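Local coordinates for RagB/SusD family nutrient uptake outer membrane protein (Bacteroides thetaiotaomicron, PDB 7KV2) that probably binds beta-glucan at the bacterial cell surface, as a SusD-family outer-membrane protein that serves nutrient uptake in the gut, at residues 65-70 / 317-322; 81-86 / 93-98; 366-371 / 482-487; 476-481 / 486-491. One frame throughout, in Å; residues are numbered along the deposited sequence.

How the contacts relate
All four contacts are built mainly from loops; helix 92-98 supplies one half of contact 2. Contact 1 joins two loops 247 residues apart in sequence, and contact 2 is nested inside the long loop it closes. Contacts 3 and 4 follow later and share Thr-486 and Asn-487. Contacts 2 and 3, centres about 9 Å apart, each touch all the others; the centre of contact 2 lies about 10 Å from that of contact 1 and 14 Å from that of contact 4. Contacts 1 and 4 stay apart, nearest atoms about 13 Å. Contact 1, and the bonds joining contact 2 to contact 3, link the N-terminal and C-terminal family regions.

Contact 1 (65-70 / 317-322); sequences DEYNPV and RGWGFC
Tyr-67 and Trp-319 meet in a T-shaped (edge-to-face) aromatic pair that joins two loops of the SusD-like fold, one from the N-terminal family region and one from the C-terminal. The pair illustrates how two widely separated loops can touch through a single pair of rings. The six-membered ring of Trp-319 points its edge at the face of Tyr-67, with centroids 5.4 Å apart and planes at 85°. Trp-319 CZ3 stands over the tyrosine face but displaced toward its rim, 3.7 Å from Tyr-67 CZ. In both residues CG is anti to the carbonyl carbon (chi1 -55° for Tyr-67, -65° for Trp-319), which sends the two rings toward each other. Trp-62 stacks on Tyr-67, and Leu-302 of helix 299-303 touches both side chains.

The side-chain hydrogen bonds made between these residues lie within 65-70. Asn-68 ND2 gives one hydrogen bond to Tyr-67 O, reaching it from above the carbonyl plane, and another to Glu-66 OE1, on the anti lone pair of that oxygen. Glu-66 OE1 also accepts from the backbone N of Tyr-109 and Gly-110. On the Trp-319 side the tyrosine hydroxyl meets carbon, Tyr-67 OH lying 3.5 Å from Trp-319 CH2 at the indole edge.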
loop_
_atom_site.group_PDB
_atom_site.type_symbol
_atom_site.label_atom_id
_atom_site.label_comp_id
_atom_site.label_asym_id
_atom_site.label_seq_id
_atom_site.Cartn_x
_atom_site.Cartn_y
_atom_site.Cartn_z
ATOM N N ASP A 65 -0.437 12.006 -15.349
ATOM C CA ASP A 65 -0.189 13.389 -14.859
ATOM C C ASP A 65 -0.665 13.596 -13.415
ATOM O O ASP A 65 -0.782 14.746 -13.017
ATOM C CB ASP A 65 -0.771 14.409 -15.837
ATOM C CG ASP A 65 -0.156 14.161 -17.205
ATOM O OD1 ASP A 65 1.081 14.280 -17.311
ATOM O OD2 ASP A 65 -0.899 13.728 -18.103
ATOM N N GLU A 66 -0.764 12.528 -12.621
ATOM C CA GLU A 66 -1.107 12.615 -11.190
ATOM C C GLU A 66 -0.146 11.812 -10.306
ATOM O O GLU A 66 0.401 10.825 -10.761
ATOM C CB GLU A 66 -2.479 12.014 -10.950
ATOM C CG GLU A 66 -3.548 12.890 -11.538
ATOM C CD GLU A 66 -4.953 12.408 -11.311
ATOM O OE1 GLU A 66 -5.243 11.894 -10.222
ATOM O OE2 GLU A 66 -5.766 12.644 -12.234
ATOM N N TYR A 67 0.006 12.272 -9.071
ATOM C CA TYR A 67 0.659 11.544 -7.941
ATOM C C TYR A 67 -0.432 10.936 -7.080
ATOM O O TYR A 67 -1.141 11.692 -6.370
ATOM C CB TYR A 67 1.521 12.517 -7.144
ATOM C CG TYR A 67 2.530 13.248 -7.974
ATOM C CD1 TYR A 67 3.757 12.687 -8.271
ATOM C CD2 TYR A 67 2.273 14.520 -8.466
ATOM C CE1 TYR A 67 4.686 13.341 -9.050
ATOM C CE2 TYR A 67 3.191 15.184 -9.258
ATOM C CZ TYR A 67 4.415 14.607 -9.527
ATOM O OH TYR A 67 5.372 15.221 -10.296
ATOM N N ASN A 68 -0.678 9.629 -7.213
ATOM C CA ASN A 68 -1.695 8.890 -6.424
ATOM C C ASN A 68 -1.026 7.674 -5.746
ATOM O O ASN A 68 -1.513 6.552 -5.854
ATOM C CB ASN A 68 -2.862 8.396 -7.283
ATOM C CG ASN A 68 -3.799 9.424 -7.916
ATOM O OD1 ASN A 68 -4.694 8.986 -8.649
ATOM N ND2 ASN A 68 -3.608 10.720 -7.694
ATOM N N PRO A 69 0.078 7.846 -4.975
ATOM C CA PRO A 69 0.721 6.720 -4.313
ATOM C C PRO A 69 -0.309 5.971 -3.455
ATOM O O PRO A 69 -0.993 6.568 -2.585
ATOM C CB PRO A 69 1.859 7.377 -3.487
ATOM C CG PRO A 69 1.422 8.786 -3.319
ATOM C CD PRO A 69 0.667 9.132 -4.583
ATOM N N VAL A 70 -0.441 4.671 -3.696
ATOM C CA VAL A 70 -1.645 3.917 -3.292
ATOM C C VAL A 70 -1.742 3.828 -1.761
ATOM O O VAL A 70 -2.812 3.884 -1.229
ATOM C CB VAL A 70 -1.720 2.568 -4.009
ATOM C CG1 VAL A 70 -0.557 1.630 -3.666
ATOM C CG2 VAL A 70 -3.048 1.890 -3.700
ATOM N N ARG A 317 15.743 16.260 0.579
ATOM C CA ARG A 317 14.548 17.119 0.526
ATOM C C ARG A 317 13.420 16.458 -0.263
ATOM O O ARG A 317 13.625 15.584 -1.086
ATOM C CB ARG A 317 14.920 18.466 -0.113
ATOM C CG ARG A 317 15.305 18.371 -1.584
ATOM C CD ARG A 317 16.120 19.580 -1.979
ATOM N NE ARG A 317 16.266 19.571 -3.411
ATOM C CZ ARG A 317 17.359 19.939 -4.057
ATOM N NH1 ARG A 317 18.425 20.337 -3.390
ATOM N NH2 ARG A 317 17.356 19.921 -5.388
ATOM N N GLY A 318 12.232 17.013 -0.094
ATOM C CA GLY A 318 11.046 16.621 -0.846
ATOM C C GLY A 318 10.093 17.780 -0.946
ATOM O O GLY A 318 10.584 18.925 -0.885
ATOM N N TRP A 319 8.792 17.498 -1.061
ATOM C CA TRP A 319 7.758 18.544 -1.268
ATOM C C TRP A 319 6.880 18.804 -0.037
ATOM O O TRP A 319 5.944 19.598 -0.163
ATOM C CB TRP A 319 6.931 18.145 -2.482
ATOM C CG TRP A 319 7.700 18.131 -3.761
ATOM C CD1 TRP A 319 8.868 18.764 -4.059
ATOM C CD2 TRP A 319 7.262 17.513 -4.979
ATOM N NE1 TRP A 319 9.197 18.532 -5.371
ATOM C CE2 TRP A 319 8.233 17.778 -5.959
ATOM C CE3 TRP A 319 6.153 16.743 -5.310
ATOM C CZ2 TRP A 319 8.144 17.265 -7.249
ATOM C CZ3 TRP A 319 6.057 16.239 -6.590
ATOM C CH2 TRP A 319 7.044 16.505 -7.541
ATOM N N GLY A 320 7.133 18.152 1.104
ATOM C CA GLY A 320 6.460 18.377 2.395
ATOM C C GLY A 320 4.998 17.906 2.430
ATOM O O GLY A 320 4.179 18.471 3.200
ATOM N N PHE A 321 4.647 16.902 1.654
ATOM C CA PHE A 321 3.370 16.193 1.835
ATOM C C PHE A 321 3.478 15.182 2.965
ATOM O O PHE A 321 4.590 14.686 3.306
ATOM C CB PHE A 321 2.863 15.567 0.549
ATOM C CG PHE A 321 2.480 16.586 -0.510
ATOM C CD1 PHE A 321 1.235 17.191 -0.517
ATOM C CD2 PHE A 321 3.351 16.877 -1.549
ATOM C CE1 PHE A 321 0.896 18.118 -1.503
ATOM C CE2 PHE A 321 3.030 17.803 -2.535
ATOM C CZ PHE A 321 1.779 18.397 -2.529
ATOM N N CYS A 322 2.292 14.838 3.483
ATOM C CA CYS A 322 2.070 13.832 4.530
ATOM C C CYS A 322 3.064 13.939 5.683
ATOM O O CYS A 322 3.640 12.917 6.046
ATOM C CB CYS A 322 2.097 12.452 3.920
ATOM S SG CYS A 322 0.724 12.207 2.765
#

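Contact 2 (81-86 / 93-98); sequences LWVGGD and PWHLMM
Val-83 pushes a methyl group onto the flat face of His-95, a CH-pi contact that fastens a buried loop to helix 92-98 in the N-terminal part of the SusD-like fold. Val-83 CG1 sits almost above the middle of the imidazole, 3.4 Å from the centroid of the His-95 ring and 13° off the normal. CG1, anti to the backbone N (chi1 180°), is turned to the ring and to Trp-94 CB, while Val-83 CG2 settles against Met-98 CB at 3.6 Å. The imidazole is thus met from two directions, by the valine over one face and by Gly-84 O in the ring plane. His-95 NE2 donates to that oxygen in a weak bond, bent to 121° at the hydrogen. An alanine in place of His-95 would probably leave Gly-84 O without this donor and open a gap beneath the Val-83 methyl. Farther along the helix, the Met-98 chain bends at chi2 and carries its terminal methyl to the indole of Trp-82, whose other neighbours include Arg-325 in a cation-pi contact. The methyl arrives at the rim of the indole, in its plane, with Met-98 CE 3.7 Å from Trp-82 CE3.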
loop_
_atom_site.group_PDB
_atom_site.type_symbol
_atom_site.label_atom_id
_atom_site.label_comp_id
_atom_site.label_asym_id
_atom_site.label_seq_id
_atom_site.Cartn_x
_atom_site.Cartn_y
_atom_site.Cartn_z
ATOM N N LEU A 81 -1.336 10.743 9.670
ATOM C CA LEU A 81 -0.583 11.722 8.861
ATOM C C LEU A 81 -1.455 12.939 8.645
ATOM O O LEU A 81 -2.729 12.788 8.663
ATOM C CB LEU A 81 -0.235 11.112 7.495
ATOM C CG LEU A 81 0.422 9.741 7.490
ATOM C CD1 LEU A 81 0.638 9.281 6.048
ATOM C CD2 LEU A 81 1.765 9.770 8.219
ATOM N N TRP A 82 -0.840 14.048 8.303
ATOM C CA TRP A 82 -1.547 15.173 7.658
ATOM C C TRP A 82 -1.383 15.049 6.131
ATOM O O TRP A 82 -0.901 13.983 5.616
ATOM C CB TRP A 82 -1.043 16.505 8.226
ATOM C CG TRP A 82 -1.309 16.672 9.692
ATOM C CD1 TRP A 82 -0.367 16.935 10.650
ATOM C CD2 TRP A 82 -2.575 16.616 10.384
ATOM N NE1 TRP A 82 -0.947 17.037 11.885
ATOM C CE2 TRP A 82 -2.310 16.892 11.742
ATOM C CE3 TRP A 82 -3.914 16.459 9.982
ATOM C CZ2 TRP A 82 -3.324 16.910 12.712
ATOM C CZ3 TRP A 82 -4.920 16.521 10.935
ATOM C CH2 TRP A 82 -4.620 16.695 12.289
ATOM N N VAL A 83 -1.809 16.069 5.387
ATOM C CA VAL A 83 -1.761 16.030 3.903
ATOM C C VAL A 83 -0.593 16.880 3.424
ATOM O O VAL A 83 0.174 16.407 2.565
ATOM C CB VAL A 83 -3.114 16.447 3.298
ATOM C CG1 VAL A 83 -3.037 16.401 1.788
ATOM C CG2 VAL A 83 -4.246 15.568 3.816
ATOM N N GLY A 84 -0.441 18.079 3.967
ATOM C CA GLY A 84 0.709 18.954 3.714
ATOM C C GLY A 84 0.664 19.627 2.341
ATOM O O GLY A 84 -0.436 19.869 1.829
ATOM N N GLY A 85 1.845 19.878 1.763
ATOM C CA GLY A 85 2.002 20.701 0.552
ATOM C C GLY A 85 1.964 22.173 0.894
ATOM O O GLY A 85 2.034 22.533 2.113
ATOM N N ASP A 86 1.911 23.019 -0.122
ATOM C CA ASP A 86 1.941 24.488 0.063
ATOM C C ASP A 86 0.729 24.906 0.896
ATOM O O ASP A 86 0.871 25.842 1.664
ATOM C CB ASP A 86 1.944 25.223 -1.275
ATOM C CG ASP A 86 2.355 26.677 -1.170
ATOM O OD1 ASP A 86 3.367 26.933 -0.488
ATOM O OD2 ASP A 86 1.669 27.536 -1.800
ATOM N N PRO A 93 -7.320 17.439 -4.357
ATOM C CA PRO A 93 -8.095 16.215 -4.227
ATOM C C PRO A 93 -7.707 15.435 -2.969
ATOM O O PRO A 93 -8.611 14.825 -2.354
ATOM C CB PRO A 93 -7.816 15.440 -5.528
ATOM C CG PRO A 93 -7.426 16.498 -6.506
ATOM C CD PRO A 93 -6.693 17.541 -5.689
ATOM N N TRP A 94 -6.420 15.470 -2.571
ATOM C CA TRP A 94 -5.994 14.740 -1.351
ATOM C C TRP A 94 -6.619 15.393 -0.118
ATOM O O TRP A 94 -7.121 14.684 0.773
ATOM C CB TRP A 94 -4.469 14.800 -1.213
ATOM C CG TRP A 94 -3.654 14.164 -2.294
ATOM C CD1 TRP A 94 -3.994 13.765 -3.553
ATOM C CD2 TRP A 94 -2.246 13.941 -2.191
ATOM N NE1 TRP A 94 -2.898 13.270 -4.226
ATOM C CE2 TRP A 94 -1.800 13.412 -3.417
ATOM C CE3 TRP A 94 -1.333 14.125 -1.156
ATOM C CZ2 TRP A 94 -0.488 12.989 -3.591
ATOM C CZ3 TRP A 94 -0.027 13.753 -1.346
ATOM C CH2 TRP A 94 0.381 13.191 -2.552
ATOM N N HIS A 95 -6.571 16.722 -0.075
ATOM C CA HIS A 95 -7.142 17.497 1.062
ATOM C C HIS A 95 -8.650 17.226 1.151
ATOM O O HIS A 95 -9.182 16.948 2.277
ATOM C CB HIS A 95 -6.800 18.971 0.885
ATOM C CG HIS A 95 -5.378 19.271 1.082
ATOM N ND1 HIS A 95 -4.832 19.339 2.357
ATOM C CD2 HIS A 95 -4.385 19.542 0.201
ATOM C CE1 HIS A 95 -3.551 19.651 2.236
ATOM N NE2 HIS A 95 -3.242 19.806 0.939
ATOM N N LEU A 96 -9.327 17.193 0.012
ATOM C CA LEU A 96 -10.779 16.910 0.031
ATOM C C LEU A 96 -11.056 15.494 0.538
ATOM O O LEU A 96 -11.921 15.328 1.428
ATOM C CB LEU A 96 -11.363 17.150 -1.360
ATOM C CG LEU A 96 -11.232 18.561 -1.918
ATOM C CD1 LEU A 96 -11.908 18.596 -3.291
ATOM C CD2 LEU A 96 -11.858 19.596 -1.017
ATOM N N MET A 97 -10.351 14.471 0.042
ATOM C CA MET A 97 -10.561 13.092 0.511
ATOM C C MET A 97 -10.338 13.011 2.030
ATOM O O MET A 97 -11.051 12.264 2.719
ATOM C CB MET A 97 -9.553 12.158 -0.157
ATOM C CG MET A 97 -9.810 11.953 -1.619
ATOM S SD MET A 97 -8.332 11.264 -2.467
ATOM C CE MET A 97 -8.187 9.691 -1.626
ATOM N N MET A 98 -9.294 13.674 2.514
ATOM C CA MET A 98 -8.901 13.604 3.935
ATOM C C MET A 98 -10.051 14.141 4.804
ATOM O O MET A 98 -10.298 13.572 5.873
ATOM C CB MET A 98 -7.614 14.403 4.165
ATOM C CG MET A 98 -7.254 14.567 5.613
ATOM S SD MET A 98 -7.955 16.058 6.363
ATOM C CE MET A 98 -6.874 16.375 7.753
#

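Contact 3 (366-371 / 482-487); sequences TRYQDT and YGYRTN
The contact between Tyr-484 and the pair Tyr-368 and Gln-369 is a partly buried meeting of two loops in the C-terminal family region, the first leading to strand 373-375 and the second lying between helices 473-476 and 500-505. Gln-369 CG rests over the middle of the Tyr-484 face in a CH-pi contact, 3.6 Å from the centroid and 11° off the normal. It also lies over the centre of the Tyr-368 face, between two obliquely set rings, with Tyr-368 OH 3.7 Å from Tyr-484 CD1. Beyond CG the glutamine runs extended, sliding along the ring in the direction opposite to the tyrosine side chain until Gln-369 NE2 reaches 3.4 Å from Tyr-484 CG. The amide is turned 64° from the ring plane, and its oxygen OE1 receives the backbone N-H groups of Val-83 and Gly-84, which fix its rotation. Tyr-482 CB, from the same segment, lies over the opposite face of Tyr-484 near its rim.

The phenol end has a polar link of its own: a water in the ring plane lies 2.8 Å from Tyr-484 OH and donates to Asp-370 O at 3.2 Å. A leucine in place of Tyr-484 would probably break this water bridge and deprive Gln-369 CG of one of its two aromatic neighbours. Gln-369 stands at a corner of a type II beta turn from Arg-367 to Asp-370, closed by Asp-370 N to Arg-367 O. With its positive phi (65°), Gln-369 occupies the third position characteristic of that turn, here the platform that a distant loop packs against.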
loop_
_atom_site.group_PDB
_atom_site.type_symbol
_atom_site.label_atom_id
_atom_site.label_comp_id
_atom_site.label_asym_id
_atom_site.label_seq_id
_atom_site.Cartn_x
_atom_site.Cartn_y
_atom_site.Cartn_z
ATOM N N THR A 366 9.084 24.911 6.347
ATOM C CA THR A 366 7.862 24.279 6.884
ATOM C C THR A 366 6.732 24.608 5.909
ATOM O O THR A 366 6.720 25.750 5.379
ATOM C CB THR A 366 7.561 24.720 8.328
ATOM O OG1 THR A 366 7.290 26.133 8.405
ATOM C CG2 THR A 366 8.700 24.377 9.277
ATOM N N ARG A 367 5.872 23.648 5.637
ATOM C CA ARG A 367 4.718 23.872 4.738
ATOM C C ARG A 367 3.430 23.659 5.530
ATOM O O ARG A 367 3.470 23.643 6.752
ATOM C CB ARG A 367 4.871 22.980 3.513
ATOM C CG ARG A 367 5.922 23.480 2.549
ATOM C CD ARG A 367 5.817 22.752 1.215
ATOM N NE ARG A 367 5.702 23.693 0.131
ATOM C CZ ARG A 367 5.494 23.363 -1.117
ATOM N NH1 ARG A 367 5.382 22.089 -1.444
ATOM N NH2 ARG A 367 5.427 24.308 -2.042
ATOM N N TYR A 368 2.311 23.523 4.841
ATOM C CA TYR A 368 1.000 23.405 5.485
ATOM C C TYR A 368 0.991 22.156 6.365
ATOM O O TYR A 368 1.494 21.096 5.946
ATOM C CB TYR A 368 -0.042 23.402 4.378
ATOM C CG TYR A 368 -1.452 23.312 4.865
ATOM C CD1 TYR A 368 -1.919 24.136 5.882
ATOM C CD2 TYR A 368 -2.307 22.363 4.340
ATOM C CE1 TYR A 368 -3.229 24.014 6.343
ATOM C CE2 TYR A 368 -3.613 22.255 4.775
ATOM C CZ TYR A 368 -4.071 23.081 5.785
ATOM O OH TYR A 368 -5.350 22.915 6.212
ATOM N N GLN A 369 0.458 22.273 7.575
ATOM C CA GLN A 369 0.302 21.145 8.526
ATOM C C GLN A 369 1.661 20.591 8.973
ATOM O O GLN A 369 1.669 19.521 9.578
ATOM C CB GLN A 369 -0.628 20.076 7.942
ATOM C CG GLN A 369 -1.976 20.657 7.532
ATOM C CD GLN A 369 -2.863 19.661 6.808
ATOM O OE1 GLN A 369 -2.393 18.864 5.971
ATOM N NE2 GLN A 369 -4.169 19.761 7.043
ATOM N N ASP A 370 2.714 21.392 8.939
ATOM C CA ASP A 370 4.058 20.980 9.416
ATOM C C ASP A 370 3.981 20.586 10.888
ATOM O O ASP A 370 3.303 21.286 11.673
ATOM C CB ASP A 370 5.096 22.096 9.299
ATOM C CG ASP A 370 6.478 21.644 9.772
ATOM O OD1 ASP A 370 7.133 20.883 9.023
ATOM O OD2 ASP A 370 6.887 22.046 10.886
ATOM N N THR A 371 4.619 19.483 11.261
ATOM C CA THR A 371 4.706 19.056 12.677
ATOM C C THR A 371 6.165 18.969 13.124
ATOM O O THR A 371 6.377 18.722 14.341
ATOM C CB THR A 371 4.061 17.684 12.870
ATOM O OG1 THR A 371 4.801 16.784 12.036
ATOM C CG2 THR A 371 2.596 17.701 12.508
ATOM N N TYR A 482 -7.050 21.138 15.420
ATOM C CA TYR A 482 -6.234 22.005 14.528
ATOM C C TYR A 482 -7.128 22.729 13.515
ATOM O O TYR A 482 -6.630 23.621 12.830
ATOM C CB TYR A 482 -5.198 21.172 13.762
ATOM C CG TYR A 482 -4.193 20.495 14.664
ATOM C CD1 TYR A 482 -4.452 19.271 15.249
ATOM C CD2 TYR A 482 -2.990 21.109 14.957
ATOM C CE1 TYR A 482 -3.541 18.660 16.099
ATOM C CE2 TYR A 482 -2.060 20.518 15.800
ATOM C CZ TYR A 482 -2.343 19.287 16.378
ATOM O OH TYR A 482 -1.419 18.690 17.194
ATOM N N GLY A 483 -8.375 22.300 13.383
ATOM C CA GLY A 483 -9.260 22.785 12.313
ATOM C C GLY A 483 -8.904 22.230 10.944
ATOM O O GLY A 483 -9.297 22.848 9.950
ATOM N N TYR A 484 -8.154 21.125 10.874
ATOM C CA TYR A 484 -7.744 20.493 9.596
ATOM C C TYR A 484 -8.881 19.609 9.124
ATOM O O TYR A 484 -9.485 19.940 8.115
ATOM C CB TYR A 484 -6.433 19.735 9.780
ATOM C CG TYR A 484 -5.237 20.578 10.124
ATOM C CD1 TYR A 484 -5.125 21.911 9.758
ATOM C CD2 TYR A 484 -4.152 19.989 10.776
ATOM C CE1 TYR A 484 -4.005 22.653 10.098
ATOM C CE2 TYR A 484 -3.030 20.715 11.099
ATOM C CZ TYR A 484 -2.954 22.046 10.750
ATOM O OH TYR A 484 -1.805 22.702 11.064
ATOM N N ARG A 485 -9.180 18.524 9.835
ATOM C CA ARG A 485 -10.403 17.758 9.560
ATOM C C ARG A 485 -11.564 18.467 10.288
ATOM O O ARG A 485 -11.462 18.670 11.525
ATOM C CB ARG A 485 -10.231 16.322 10.021
ATOM C CG ARG A 485 -11.469 15.474 9.803
ATOM C CD ARG A 485 -11.209 13.999 10.033
ATOM N NE ARG A 485 -10.445 13.448 8.903
ATOM C CZ ARG A 485 -9.463 12.548 9.010
ATOM N NH1 ARG A 485 -9.055 12.145 10.193
ATOM N NH2 ARG A 485 -8.841 12.110 7.922
ATOM N N THR A 486 -12.598 18.850 9.539
ATOM C CA THR A 486 -13.769 19.602 10.058
ATOM C C THR A 486 -15.031 18.758 9.929
ATOM O O THR A 486 -16.064 19.196 10.466
ATOM C CB THR A 486 -13.942 20.947 9.345
ATOM O OG1 THR A 486 -14.183 20.696 7.966
ATOM C CG2 THR A 486 -12.771 21.879 9.537
ATOM N N ASN A 487 -14.955 17.605 9.254
ATOM C CA ASN A 487 -16.085 16.660 9.088
ATOM C C ASN A 487 -15.823 15.390 9.874
ATOM O O ASN A 487 -14.662 15.090 10.182
ATOM C CB ASN A 487 -16.375 16.377 7.609
ATOM C CG ASN A 487 -16.801 17.631 6.885
ATOM O OD1 ASN A 487 -17.673 18.346 7.366
ATOM N ND2 ASN A 487 -16.160 17.951 5.777
HETATM O O HOH W 1 0.185 21.084 12.126
#

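Contact 4 (476-481 / 486-491); sequences VLVPDA and TNSWSS
Leu-477 O accepts the one hydrogen bond between these two loop segments, from Trp-489 N at 2.9 Å. The bond is straight, 165° at the hydrogen, and the donor approaches nearly along the C=O axis. The same oxygen, Leu-477 O, also meets Ser-488 CA at 3.4 Å in a CA-H...O contact, so two neighbouring residues converge on one carbonyl. Leu-477 is the first residue past the end of helix 473-476 and the centre of an inverse gamma turn; from there the chain runs roughly antiparallel to 486-491, the touching parts being 158° apart.

Beside the bond, Leu-477 CB packs on Trp-489 CB at 3.8 Å. Because CG of Trp-489 is anti to the backbone N (chi1 -169°), the indole then leads away from 476-481 toward helix 463-469, where NE1 bonds to Tyr-464 OH; the ring also meets Phe-100, from a loop, edge-to-face. Pro-479 supplies the outer part of the contact. Its ring lies alongside the other backbone, with Pro-479 CG 3.6 Å from Thr-486 O and Pro-479 CD 3.2 Å from Ser-488 OG, an oxygen that also lies near Val-478 CA.

Pro-479 has no N-H to offer, and Asn-487 O, 3.8 Å from Pro-479 N, is buried with no hydrogen-bond partner. The chemistry therefore implies a pairing held at one backbone bond and continued by van der Waals contact, without the repeated bonds of a beta ladder.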
loop_
_atom_site.group_PDB
_atom_site.type_symbol
_atom_site.label_atom_id
_atom_site.label_comp_id
_atom_site.label_asym_id
_atom_site.label_seq_id
_atom_site.Cartn_x
_atom_site.Cartn_y
_atom_site.Cartn_z
ATOM N N VAL A 476 -13.610 7.341 15.430
ATOM C CA VAL A 476 -12.178 7.760 15.465
ATOM C C VAL A 476 -11.959 8.974 14.563
ATOM O O VAL A 476 -11.258 9.922 14.994
ATOM C CB VAL A 476 -11.267 6.582 15.091
ATOM C CG1 VAL A 476 -9.821 7.012 14.916
ATOM C CG2 VAL A 476 -11.385 5.478 16.128
ATOM N N LEU A 477 -12.556 8.991 13.383
ATOM C CA LEU A 477 -12.263 10.017 12.350
ATOM C C LEU A 477 -13.245 11.193 12.483
ATOM O O LEU A 477 -14.094 11.392 11.578
ATOM C CB LEU A 477 -12.304 9.341 10.978
ATOM C CG LEU A 477 -11.393 8.109 10.824
ATOM C CD1 LEU A 477 -11.574 7.476 9.439
ATOM C CD2 LEU A 477 -9.927 8.491 11.023
ATOM N N VAL A 478 -13.004 12.029 13.498
ATOM C CA VAL A 478 -13.862 13.182 13.908
ATOM C C VAL A 478 -13.048 14.464 13.792
ATOM O O VAL A 478 -11.818 14.409 13.633
ATOM C CB VAL A 478 -14.417 12.977 15.338
ATOM C CG1 VAL A 478 -15.283 11.743 15.409
ATOM C CG2 VAL A 478 -13.328 12.923 16.402
ATOM N N PRO A 479 -13.697 15.657 13.850
ATOM C CA PRO A 479 -12.971 16.919 13.735
ATOM C C PRO A 479 -11.849 17.014 14.775
ATOM O O PRO A 479 -12.019 16.571 15.917
ATOM C CB PRO A 479 -14.076 17.976 13.886
ATOM C CG PRO A 479 -15.300 17.252 13.342
ATOM C CD PRO A 479 -15.167 15.861 13.917
ATOM N N ASP A 480 -10.705 17.565 14.359
ATOM C CA ASP A 480 -9.527 17.724 15.235
ATOM C C ASP A 480 -9.477 19.152 15.789
ATOM O O ASP A 480 -10.174 20.055 15.276
ATOM C CB ASP A 480 -8.216 17.351 14.521
ATOM C CG ASP A 480 -8.031 18.136 13.244
ATOM O OD1 ASP A 480 -7.843 19.366 13.336
ATOM O OD2 ASP A 480 -8.095 17.511 12.146
ATOM N N ALA A 481 -8.612 19.335 16.765
ATOM C CA ALA A 481 -8.373 20.616 17.457
ATOM C C ALA A 481 -7.523 21.551 16.597
ATOM O O ALA A 481 -7.310 22.708 17.026
ATOM C CB ALA A 481 -7.730 20.361 18.816
ATOM N N THR A 486 -12.598 18.850 9.539
ATOM C CA THR A 486 -13.769 19.602 10.058
ATOM C C THR A 486 -15.031 18.758 9.929
ATOM O O THR A 486 -16.064 19.196 10.466
ATOM C CB THR A 486 -13.942 20.947 9.345
ATOM O OG1 THR A 486 -14.183 20.696 7.966
ATOM C CG2 THR A 486 -12.771 21.879 9.537
ATOM N N ASN A 487 -14.955 17.605 9.254
ATOM C CA ASN A 487 -16.085 16.660 9.088
ATOM C C ASN A 487 -15.823 15.390 9.874
ATOM O O ASN A 487 -14.662 15.090 10.182
ATOM C CB ASN A 487 -16.375 16.377 7.609
ATOM C CG ASN A 487 -16.801 17.631 6.885
ATOM O OD1 ASN A 487 -17.673 18.346 7.366
ATOM N ND2 ASN A 487 -16.160 17.951 5.777
ATOM N N SER A 488 -16.891 14.672 10.216
ATOM C CA SER A 488 -16.831 13.312 10.791
ATOM C C SER A 488 -17.036 12.291 9.684
ATOM O O SER A 488 -17.872 12.527 8.815
ATOM C CB SER A 488 -17.831 13.116 11.883
ATOM O OG SER A 488 -17.429 13.827 13.024
ATOM N N TRP A 489 -16.331 11.170 9.730
ATOM C CA TRP A 489 -16.608 10.046 8.807
ATOM C C TRP A 489 -18.021 9.502 9.071
ATOM O O TRP A 489 -18.380 9.381 10.230
ATOM C CB TRP A 489 -15.560 8.943 8.998
ATOM C CG TRP A 489 -15.584 7.892 7.944
ATOM C CD1 TRP A 489 -14.844 7.881 6.795
ATOM C CD2 TRP A 489 -16.377 6.690 7.930
ATOM N NE1 TRP A 489 -15.111 6.750 6.079
ATOM C CE2 TRP A 489 -16.046 6.003 6.743
ATOM C CE3 TRP A 489 -17.324 6.125 8.791
ATOM C CZ2 TRP A 489 -16.644 4.796 6.378
ATOM C CZ3 TRP A 489 -17.900 4.919 8.443
ATOM C CH2 TRP A 489 -17.566 4.267 7.254
ATOM N N SER A 490 -18.731 9.090 8.026
ATOM C CA SER A 490 -20.016 8.354 8.140
ATOM C C SER A 490 -20.058 7.325 7.029
ATOM O O SER A 490 -19.277 7.457 6.073
ATOM C CB SER A 490 -21.194 9.321 8.050
ATOM O OG SER A 490 -21.225 9.947 6.775
ATOM N N SER A 491 -21.002 6.391 7.084
ATOM C CA SER A 491 -21.007 5.224 6.183
ATOM C C SER A 491 -21.060 5.664 4.717
ATOM O O SER A 491 -20.486 4.929 3.922
ATOM C CB SER A 491 -22.085 4.228 6.564
ATOM O OG SER A 491 -23.288 4.900 6.846
#